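Local coordinates for Alpha/beta hydrolase fold protein (Chitinophaga pinensis, PDB 4PW0) that is probably a hydrolase of the alpha/beta hydrolase fold, with a likely serine nucleophile, whose substrate is not known, at residues K129-G134 / Y278-Y283; F69-V74 / A90-F95; H144-L149 / A206-G211. One frame throughout, in Å; residues are numbered along the deposited sequence. Where two conformers were deposited one is given.

In the fold
From the N terminus, interaction 2 comes first. It closes a short loop by bringing the turn after strand 66-69 back onto helix 85-98. Interaction 1 opens next, on strand 127-133 in the central sheet, and closes only at the C-terminal helix 269-282. Interaction 3 lies within that span and joins helix 146-154 to helix 197-212. Interactions 1 and 2 follow each other in series, as do 2 and 3. Interactions 1 and 3 lie on opposite sides of the chain's centre, with centres about 27 Å apart. Together they tie the sheet to its flanking helices and two inserted helices to each other.

Interaction 1. Residues K129-G134 / Y278-Y283; sequences KIIIVG and YFLDSY
K129 reaches the end of helix 269-282 because its CG stands anti to the carbonyl carbon (chi1 -62°) and the chain runs extended beyond it. F279 turns its CG anti to its own backbone N (chi1 172°), and its ring turns one face to the K129 side chain. K129 CD lies over that face near the rim, while K129 CB is 3.8 Å from F279 CE2.

K129 NZ ends among two main-chain carbonyls, F279 O and L280 O, and one oxygen of the C-terminal carboxylate, Y283 O. It donates to Y283 O at 2.7 Å, in the carboxylate plane and on a lone pair. It donates to F279 O at 2.8 Å, in the carbonyl plane. The third bond, to L280 O, has the donor well above the carbonyl plane. A water accepts from NZ as well and weakly bridges to D281 O. F279 O also accepts from Y283 N. The charge of the lysine is probably favoured by the terminal carboxylate and by the carbonyls near the C-terminal end of the helix.

I131 adds apolar contact. Its CG1 is 3.9 Å from F279 CE2, and its CD1 meets L280 CD2 at 4.0 Å.

Strand and helix run nearly antiparallel, at 176°. Strand 127-133 lies between strands 104-109 and 226-231, with helix 111-122 packed against I130 and I132. I131 also touches F272 and T276, earlier on helix 269-282.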
loop_
_atom_site.group_PDB
_atom_site.type_symbol
_atom_site.label_atom_id
_atom_site.label_comp_id
_atom_site.label_asym_id
_atom_site.label_seq_id
_atom_site.Cartn_x
_atom_site.Cartn_y
_atom_site.Cartn_z
ATOM N N LYS A 129 -16.925 -3.371 3.574
ATOM C CA LYS A 129 -15.467 -3.155 3.626
ATOM C C LYS A 129 -15.163 -1.963 4.525
ATOM O O LYS A 129 -15.992 -1.066 4.713
ATOM C CB LYS A 129 -14.931 -2.864 2.222
ATOM C CG LYS A 129 -15.149 -4.031 1.243
ATOM C CD LYS A 129 -14.519 -3.768 -0.119
ATOM C CE LYS A 129 -14.864 -4.793 -1.132
ATOM N NZ LYS A 129 -14.289 -4.647 -2.463
ATOM N N ILE A 130 -13.933 -1.965 5.031
ATOM C CA ILE A 130 -13.488 -0.976 6.016
ATOM C C ILE A 130 -12.188 -0.319 5.549
ATOM O O ILE A 130 -11.246 -1.009 5.152
ATOM C CB ILE A 130 -13.213 -1.669 7.362
ATOM C CG1 ILE A 130 -14.454 -2.432 7.840
ATOM C CG2 ILE A 130 -12.687 -0.720 8.415
ATOM C CD1 ILE A 130 -14.184 -3.277 9.071
ATOM N N ILE A 131 -12.134 1.017 5.658
ATOM C CA ILE A 131 -10.886 1.777 5.462
ATOM C C ILE A 131 -10.561 2.482 6.778
ATOM O O ILE A 131 -11.427 3.158 7.337
ATOM C CB ILE A 131 -11.026 2.809 4.341
ATOM C CG1 ILE A 131 -11.449 2.131 3.042
ATOM C CG2 ILE A 131 -9.721 3.582 4.173
ATOM C CD1 ILE A 131 -12.250 3.040 2.138
ATOM N N ILE A 132 -9.323 2.316 7.253
ATOM C CA ILE A 132 -8.826 2.927 8.476
ATOM C C ILE A 132 -7.644 3.801 8.082
ATOM O O ILE A 132 -6.677 3.291 7.516
ATOM C CB ILE A 132 -8.390 1.893 9.526
ATOM C CG1 ILE A 132 -9.554 1.025 9.943
ATOM C CG2 ILE A 132 -7.736 2.593 10.721
ATOM C CD1 ILE A 132 -9.168 -0.158 10.793
ATOM N N VAL A 133 -7.723 5.084 8.414
ATOM C CA VAL A 133 -6.638 6.038 8.121
ATOM C C VAL A 133 -6.161 6.638 9.430
ATOM O O VAL A 133 -6.978 7.117 10.218
ATOM C CB VAL A 133 -7.086 7.160 7.186
ATOM C CG1 VAL A 133 -5.930 8.074 6.849
ATOM C CG2 VAL A 133 -7.756 6.589 5.945
ATOM N N GLY A 134 -4.850 6.637 9.667
ATOM C CA GLY A 134 -4.326 7.390 10.792
ATOM C C GLY A 134 -4.877 6.970 12.139
ATOM O O GLY A 134 -5.257 7.846 12.948
ATOM N N TYR A 278 -9.908 1.289 -5.952
ATOM C CA TYR A 278 -9.708 -0.079 -6.283
ATOM C C TYR A 278 -10.188 -1.027 -5.184
ATOM O O TYR A 278 -10.869 -2.050 -5.419
ATOM C CB TYR A 278 -8.234 -0.395 -6.675
ATOM C CG TYR A 278 -8.064 -1.831 -7.052
ATOM C CD1 TYR A 278 -8.333 -2.264 -8.366
ATOM C CD2 TYR A 278 -7.764 -2.792 -6.112
ATOM C CE1 TYR A 278 -8.256 -3.598 -8.663
ATOM C CE2 TYR A 278 -7.733 -4.145 -6.416
ATOM C CZ TYR A 278 -7.978 -4.527 -7.721
ATOM O OH TYR A 278 -7.986 -5.882 -8.018
ATOM N N PHE A 279 -9.774 -0.723 -3.953
ATOM C CA PHE A 279 -10.156 -1.537 -2.836
ATOM C C PHE A 279 -11.682 -1.714 -2.771
ATOM O O PHE A 279 -12.163 -2.822 -2.663
ATOM C CB PHE A 279 -9.614 -0.921 -1.553
ATOM C CG PHE A 279 -10.109 -1.577 -0.286
ATOM C CD1 PHE A 279 -9.667 -2.843 0.081
ATOM C CD2 PHE A 279 -10.997 -0.929 0.542
ATOM C CE1 PHE A 279 -10.108 -3.438 1.260
ATOM C CE2 PHE A 279 -11.445 -1.507 1.720
ATOM C CZ PHE A 279 -10.995 -2.756 2.064
ATOM N N LEU A 280 -12.407 -0.616 -2.834
ATOM C CA LEU A 280 -13.874 -0.697 -2.717
ATOM C C LEU A 280 -14.530 -1.357 -3.921
ATOM O O LEU A 280 -15.464 -2.154 -3.725
ATOM C CB LEU A 280 -14.456 0.674 -2.500
ATOM C CG LEU A 280 -14.084 1.341 -1.181
ATOM C CD1 LEU A 280 -14.668 2.731 -1.149
ATOM C CD2 LEU A 280 -14.540 0.526 0.033
ATOM N N ASP A 281 -14.028 -1.072 -5.117
ATOM C CA ASP A 281 -14.715 -1.583 -6.299
ATOM C C ASP A 281 -14.339 -3.001 -6.634
ATOM O O ASP A 281 -15.174 -3.727 -7.197
ATOM C CB ASP A 281 -14.515 -0.635 -7.473
ATOM C CG ASP A 281 -15.214 0.682 -7.258
ATOM O OD1 ASP A 281 -16.155 0.718 -6.435
ATOM O OD2 ASP A 281 -14.824 1.684 -7.891
ATOM N N SER A 282 -13.124 -3.432 -6.251
ATOM C CA SER A 282 -12.596 -4.660 -6.792
ATOM C C SER A 282 -11.989 -5.678 -5.850
ATOM O O SER A 282 -11.942 -6.859 -6.200
ATOM C CB SER A 282 -11.574 -4.292 -7.864
ATOM O OG SER A 282 -12.144 -3.606 -8.963
ATOM N N TYR A 283 -11.461 -5.270 -4.696
ATOM C CA TYR A 283 -10.756 -6.231 -3.872
ATOM C C TYR A 283 -11.699 -7.267 -3.249
ATOM O O TYR A 283 -12.741 -6.863 -2.670
ATOM C CB TYR A 283 -9.952 -5.510 -2.774
ATOM C CG TYR A 283 -9.245 -6.486 -1.889
ATOM C CD1 TYR A 283 -8.122 -7.174 -2.327
ATOM C CD2 TYR A 283 -9.714 -6.760 -0.596
ATOM C CE1 TYR A 283 -7.532 -8.118 -1.526
ATOM C CE2 TYR A 283 -9.114 -7.700 0.214
ATOM C CZ TYR A 283 -8.026 -8.395 -0.253
ATOM O OH TYR A 283 -7.410 -9.375 0.497
ATOM O OXT TYR A 283 -11.441 -8.496 -3.287
HETATM O O HOH W 1 -15.939 -5.661 -4.580
#

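Interaction 2. Residues F69-V74 / A90-F95; sequences FDNKGV and ADALEF
This is a mixed contact between F69 at the end of strand 66-69, N71 and K72 of the loop that follows, and D91, A92 and F95 of helix 85-98, with an aromatic pair at one end and a salt bridge at the other.

The rings of F69 and F95 are near parallel, at 21°, but slid apart so that they barely overlap. Their centroids are 4.8 Å apart. F95 CD2 lies over one face of the F69 ring, toward its rim, and F69 CG is 3.5 Å from F95 CE2. F69 CG stands between its backbone N and carbonyl carbon (chi1 77°), which turns the ring to the helix. A92 CB approaches F69 CZ at 3.8 Å.

N71 OD1 accepts from K72 N at 2.8 Å, in the carbonyl plane and on a lone pair, and lies 3.5 Å from D91 CB. N71 ND2 donates to M88 O on the helix.

K72 bends at chi3 (-72°) and crosses D91 at about a right angle. K72 NZ and D91 OD1 form a salt bridge at 3.3 Å, in which the hydrogen bond is weak. One water accepts from NZ and probably donates to D91 OD1, and another links NZ to D91 OD2. E94 OE2, held by Y26 OH, lies near K72 NZ but beyond a salt bridge, and waters lie between them.

N71 to V74 form a type II beta turn. Strand 66-69, helix 85-98 and the parallel strand 104-109 form a beta-alpha-beta crossover of the alpha/beta hydrolase fold, and this contact packs the helix on the strand-to-helix loop.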
loop_
_atom_site.group_PDB
_atom_site.type_symbol
_atom_site.label_atom_id
_atom_site.label_comp_id
_atom_site.label_asym_id
_atom_site.label_seq_id
_atom_site.Cartn_x
_atom_site.Cartn_y
_atom_site.Cartn_z
ATOM N N PHE A 69 -20.858 13.040 7.836
ATOM C CA PHE A 69 -21.769 13.468 8.880
ATOM C C PHE A 69 -21.076 13.997 10.095
ATOM O O PHE A 69 -19.927 13.615 10.385
ATOM C CB PHE A 69 -22.749 12.331 9.267
ATOM C CG PHE A 69 -22.149 11.258 10.139
ATOM C CD1 PHE A 69 -21.272 10.300 9.611
ATOM C CD2 PHE A 69 -22.461 11.198 11.461
ATOM C CE1 PHE A 69 -20.721 9.333 10.436
ATOM C CE2 PHE A 69 -21.927 10.232 12.299
ATOM C CZ PHE A 69 -21.042 9.290 11.780
ATOM N N ASP A 70 -21.786 14.818 10.866
ATOM C CA ASP A 70 -21.360 15.215 12.179
ATOM C C ASP A 70 -22.002 14.287 13.198
ATOM O O ASP A 70 -23.257 14.165 13.273
ATOM C CB ASP A 70 -21.718 16.632 12.511
ATOM C CG ASP A 70 -20.887 17.685 11.808
ATOM O OD1 ASP A 70 -19.677 17.465 11.579
ATOM O OD2 ASP A 70 -21.467 18.798 11.498
ATOM N N ASN A 71 -21.199 13.582 13.968
ATOM C CA ASN A 71 -21.730 12.758 15.037
ATOM C C ASN A 71 -22.369 13.675 16.124
ATOM O O ASN A 71 -22.225 14.891 16.099
ATOM C CB ASN A 71 -20.623 11.835 15.554
ATOM C CG ASN A 71 -21.149 10.502 16.077
ATOM O OD1 ASN A 71 -22.273 10.401 16.616
ATOM N ND2 ASN A 71 -20.352 9.434 15.895
ATOM N N LYS A 72 -23.047 13.068 17.112
ATOM C CA LYS A 72 -23.850 13.783 18.084
ATOM C C LYS A 72 -23.010 14.869 18.756
ATOM O O LYS A 72 -21.879 14.643 19.200
ATOM C CB LYS A 72 -24.360 12.795 19.124
ATOM C CG LYS A 72 -25.243 13.450 20.186
ATOM C CD LYS A 72 -25.729 12.444 21.226
ATOM C CE LYS A 72 -26.760 11.498 20.675
ATOM N NZ LYS A 72 -27.227 10.587 21.785
ATOM N N GLY A 73 -23.546 16.087 18.765
ATOM C CA GLY A 73 -22.926 17.222 19.391
ATOM C C GLY A 73 -21.861 17.966 18.609
ATOM O O GLY A 73 -21.410 19.017 19.021
ATOM N N VAL A 74 -21.415 17.369 17.523
ATOM C CA VAL A 74 -20.310 17.945 16.737
ATOM C C VAL A 74 -20.875 18.912 15.697
ATOM O O VAL A 74 -21.738 18.541 14.923
ATOM C CB VAL A 74 -19.527 16.823 16.034
ATOM C CG1 VAL A 74 -18.388 17.406 15.195
ATOM C CG2 VAL A 74 -18.974 15.871 17.057
ATOM N N ALA A 90 -22.676 3.787 18.802
ATOM C CA ALA A 90 -24.128 3.609 18.917
ATOM C C ALA A 90 -24.890 4.780 18.303
ATOM O O ALA A 90 -25.888 4.604 17.570
ATOM C CB ALA A 90 -24.510 3.471 20.402
ATOM N N ASP A 91 -24.378 5.991 18.539
ATOM C CA ASP A 91 -24.994 7.192 17.978
ATOM C C ASP A 91 -24.910 7.203 16.451
ATOM O O ASP A 91 -25.881 7.477 15.729
ATOM C CB ASP A 91 -24.387 8.463 18.551
ATOM C CG ASP A 91 -24.642 8.636 20.070
ATOM O OD1 ASP A 91 -25.635 7.995 20.597
ATOM O OD2 ASP A 91 -23.907 9.415 20.731
ATOM N N ALA A 92 -23.734 6.871 15.919
ATOM C CA ALA A 92 -23.612 6.802 14.494
ATOM C C ALA A 92 -24.567 5.798 13.869
ATOM O O ALA A 92 -25.137 6.028 12.823
ATOM C CB ALA A 92 -22.168 6.480 14.070
ATOM N N LEU A 93 -24.717 4.651 14.512
ATOM C CA LEU A 93 -25.610 3.634 14.015
ATOM C C LEU A 93 -27.070 4.090 14.007
ATOM O O LEU A 93 -27.784 3.792 13.054
ATOM C CB LEU A 93 -25.454 2.361 14.847
ATOM C CG LEU A 93 -24.237 1.499 14.514
ATOM C CD1 LEU A 93 -23.998 0.470 15.626
ATOM C CD2 LEU A 93 -24.403 0.836 13.166
ATOM N N GLU A 94 -27.492 4.850 15.017
ATOM C CA GLU A 94 -28.887 5.344 15.020
ATOM C C GLU A 94 -29.087 6.291 13.827
ATOM O O GLU A 94 -30.115 6.270 13.158
ATOM C CB GLU A 94 -29.301 5.958 16.377
ATOM C CG GLU A 94 -28.819 7.363 16.705
ATOM C CD GLU A 94 -29.377 7.977 17.986
ATOM O OE1 GLU A 94 -30.155 7.298 18.703
ATOM O OE2 GLU A 94 -29.006 9.142 18.290
ATOM N N PHE A 95 -28.080 7.102 13.529
ATOM C CA PHE A 95 -28.114 8.011 12.401
ATOM C C PHE A 95 -28.185 7.275 11.084
ATOM O O PHE A 95 -29.031 7.586 10.242
ATOM C CB PHE A 95 -26.885 8.952 12.445
ATOM C CG PHE A 95 -26.572 9.614 11.141
ATOM C CD1 PHE A 95 -27.400 10.580 10.596
ATOM C CD2 PHE A 95 -25.430 9.245 10.425
ATOM C CE1 PHE A 95 -27.107 11.145 9.376
ATOM C CE2 PHE A 95 -25.145 9.807 9.211
ATOM C CZ PHE A 95 -25.996 10.750 8.666
HETATM O O HOH W 2 -21.746 10.278 19.358
HETATM O O HOH W 3 -24.677 9.707 23.281
HETATM O O HOH W 4 -30.235 10.635 20.043
HETATM O O HOH W 5 -28.152 8.214 20.960
#

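Interaction 3. Residues H144-L149 / A206-G211; sequences HTFPDL and AITNWG
The apolar part of the contact is F146 against I207. I207 CG2 sits over the centre of the F146 ring in a CH-pi contact, 3.6 Å from the centroid and 8° off the ring normal. I207 CD1 adds a touch on F146 CZ at 3.8 Å. F146 holds its CG anti to the backbone N (chi1 178°), which carries the ring out to the neighbouring helix. F45 meets the F146 ring edge-to-face, and M236 and L204 also touch F146.

Van der Waals contact also joins P147 and T208. The CG and CD corner of the P147 ring meets the T208 hydroxyl and methyl. P147 CG lies 3.4 Å from T208 OG1, and T208 CG2 is 4.0 Å from the same carbon. T208 OG1 also stands near the edge of the F146 ring, 3.7 Å from F146 CD2. The hydroxyl bonds to L204 O, one turn back on its own helix.

The polar part is H144 with G211. H144 NE2 donates to G211 O at 3.2 Å. The N-H...O angle is 139°, so the bond is bent. The carbonyl oxygen lies near the imidazole plane, but the donor stands well above the carbonyl plane and is not on a lone pair. A water sits at the same ring edge, 2.9 Å from H144 NE2, and donates to G211 O.

An apolar seam thus joins two helices inserted between strands 127-133 and 226-231, where alpha/beta hydrolases commonly carry their cap. The bent H144 bond at its partly exposed margin, with a water also close to both H144 NE2 and G211 O, is probably the lesser hold.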
loop_
_atom_site.group_PDB
_atom_site.type_symbol
_atom_site.label_atom_id
_atom_site.label_comp_id
_atom_site.label_asym_id
_atom_site.label_seq_id
_atom_site.Cartn_x
_atom_site.Cartn_y
_atom_site.Cartn_z
ATOM N N HIS A 144 -1.786 7.167 25.747
ATOM C CA HIS A 144 -1.772 7.624 27.138
ATOM C C HIS A 144 -1.266 9.043 27.231
ATOM O O HIS A 144 -1.605 9.774 28.179
ATOM C CB HIS A 144 -0.876 6.722 28.001
ATOM C CG HIS A 144 -1.307 5.291 28.058
ATOM N ND1 HIS A 144 -0.695 4.369 28.879
ATOM C CD2 HIS A 144 -2.230 4.607 27.349
ATOM C CE1 HIS A 144 -1.266 3.195 28.707
ATOM N NE2 HIS A 144 -2.182 3.307 27.766
ATOM N N THR A 145 -0.445 9.455 26.275
ATOM C CA THR A 145 0.093 10.811 26.233
ATOM C C THR A 145 -0.556 11.746 25.230
ATOM O O THR A 145 -0.076 12.838 24.961
ATOM C CB THR A 145 1.589 10.822 26.079
ATOM O OG1 THR A 145 1.952 10.140 24.909
ATOM C CG2 THR A 145 2.272 10.226 27.393
ATOM N N PHE A 146 -1.698 11.314 24.711
ATOM C CA PHE A 146 -2.470 12.150 23.804
ATOM C C PHE A 146 -2.808 13.512 24.423
ATOM O O PHE A 146 -2.660 14.508 23.740
ATOM C CB PHE A 146 -3.738 11.411 23.323
ATOM C CG PHE A 146 -4.588 12.226 22.435
ATOM C CD1 PHE A 146 -4.235 12.403 21.146
ATOM C CD2 PHE A 146 -5.792 12.792 22.878
ATOM C CE1 PHE A 146 -5.011 13.144 20.291
ATOM C CE2 PHE A 146 -6.569 13.524 22.019
ATOM C CZ PHE A 146 -6.169 13.721 20.718
ATOM N N PRO A 147 -3.222 13.553 25.713
ATOM C CA PRO A 147 -3.476 14.896 26.262
ATOM C C PRO A 147 -2.270 15.830 26.218
ATOM O O PRO A 147 -2.445 17.021 25.962
ATOM C CB PRO A 147 -3.935 14.602 27.706
ATOM C CG PRO A 147 -4.532 13.239 27.638
ATOM C CD PRO A 147 -3.591 12.504 26.670
ATOM N N ASP A 148 -1.069 15.318 26.466
ATOM C CA ASP A 148 0.127 16.156 26.374
ATOM C C ASP A 148 0.440 16.556 24.946
ATOM O O ASP A 148 0.982 17.651 24.728
ATOM C CB ASP A 148 1.302 15.539 27.076
ATOM C CG ASP A 148 1.157 15.610 28.607
ATOM O OD1 ASP A 148 0.627 16.627 29.090
ATOM O OD2 ASP A 148 1.508 14.658 29.310
ATOM N N LEU A 149 0.109 15.712 23.962
ATOM C CA LEU A 149 0.310 16.111 22.562
ATOM C C LEU A 149 -0.576 17.309 22.245
ATOM O O LEU A 149 -0.152 18.276 21.613
ATOM C CB LEU A 149 0.005 14.934 21.655
ATOM C CG LEU A 149 0.192 15.205 20.177
ATOM C CD1 LEU A 149 1.640 15.383 19.803
ATOM C CD2 LEU A 149 -0.503 14.110 19.376
ATOM N N ALA A 206 -12.395 10.482 25.007
ATOM C CA ALA A 206 -12.642 9.249 24.294
ATOM C C ALA A 206 -11.352 8.694 23.658
ATOM O O ALA A 206 -11.106 7.460 23.701
ATOM C CB ALA A 206 -13.720 9.437 23.249
ATOM N N ILE A 207 -10.550 9.579 23.078
ATOM C CA ILE A 207 -9.346 9.142 22.400
ATOM C C ILE A 207 -8.332 8.625 23.414
ATOM O O ILE A 207 -7.706 7.566 23.234
ATOM C CB ILE A 207 -8.761 10.285 21.581
ATOM C CG1 ILE A 207 -9.655 10.591 20.395
ATOM C CG2 ILE A 207 -7.352 9.983 21.115
ATOM C CD1 ILE A 207 -9.399 11.947 19.785
ATOM N N THR A 208 -8.179 9.346 24.507
ATOM C CA THR A 208 -7.245 8.914 25.551
ATOM C C THR A 208 -7.652 7.552 26.105
ATOM O O THR A 208 -6.799 6.656 26.277
ATOM C CB THR A 208 -7.186 9.990 26.675
ATOM O OG1 THR A 208 -6.816 11.268 26.109
ATOM C CG2 THR A 208 -6.137 9.606 27.719
ATOM N N ASN A 209 -8.931 7.398 26.388
ATOM C CA ASN A 209 -9.408 6.133 26.924
ATOM C C ASN A 209 -9.412 4.954 25.977
ATOM O O ASN A 209 -9.281 3.810 26.419
ATOM C CB ASN A 209 -10.755 6.297 27.629
ATOM C CG ASN A 209 -10.600 6.880 29.012
ATOM O OD1 ASN A 209 -9.597 6.691 29.691
ATOM N ND2 ASN A 209 -11.567 7.618 29.418
ATOM N N TRP A 210 -9.489 5.206 24.674
ATOM C CA TRP A 210 -9.279 4.134 23.699
ATOM C C TRP A 210 -7.918 3.496 23.959
ATOM O O TRP A 210 -7.785 2.278 23.832
ATOM C CB TRP A 210 -9.369 4.700 22.275
ATOM C CG TRP A 210 -9.219 3.711 21.168
ATOM C CD1 TRP A 210 -8.108 3.496 20.414
ATOM C CD2 TRP A 210 -10.220 2.836 20.650
ATOM N NE1 TRP A 210 -8.360 2.543 19.464
ATOM C CE2 TRP A 210 -9.653 2.145 19.563
ATOM C CE3 TRP A 210 -11.543 2.569 20.985
ATOM C CZ2 TRP A 210 -10.374 1.240 18.797
ATOM C CZ3 TRP A 210 -12.254 1.664 20.217
ATOM C CH2 TRP A 210 -11.669 1.026 19.127
ATOM N N GLY A 211 -6.921 4.314 24.305
ATOM C CA GLY A 211 -5.598 3.793 24.626
ATOM C C GLY A 211 -5.452 3.264 26.039
ATOM O O GLY A 211 -4.774 2.257 26.281
HETATM O O HOH W 6 -2.747 0.492 27.514
#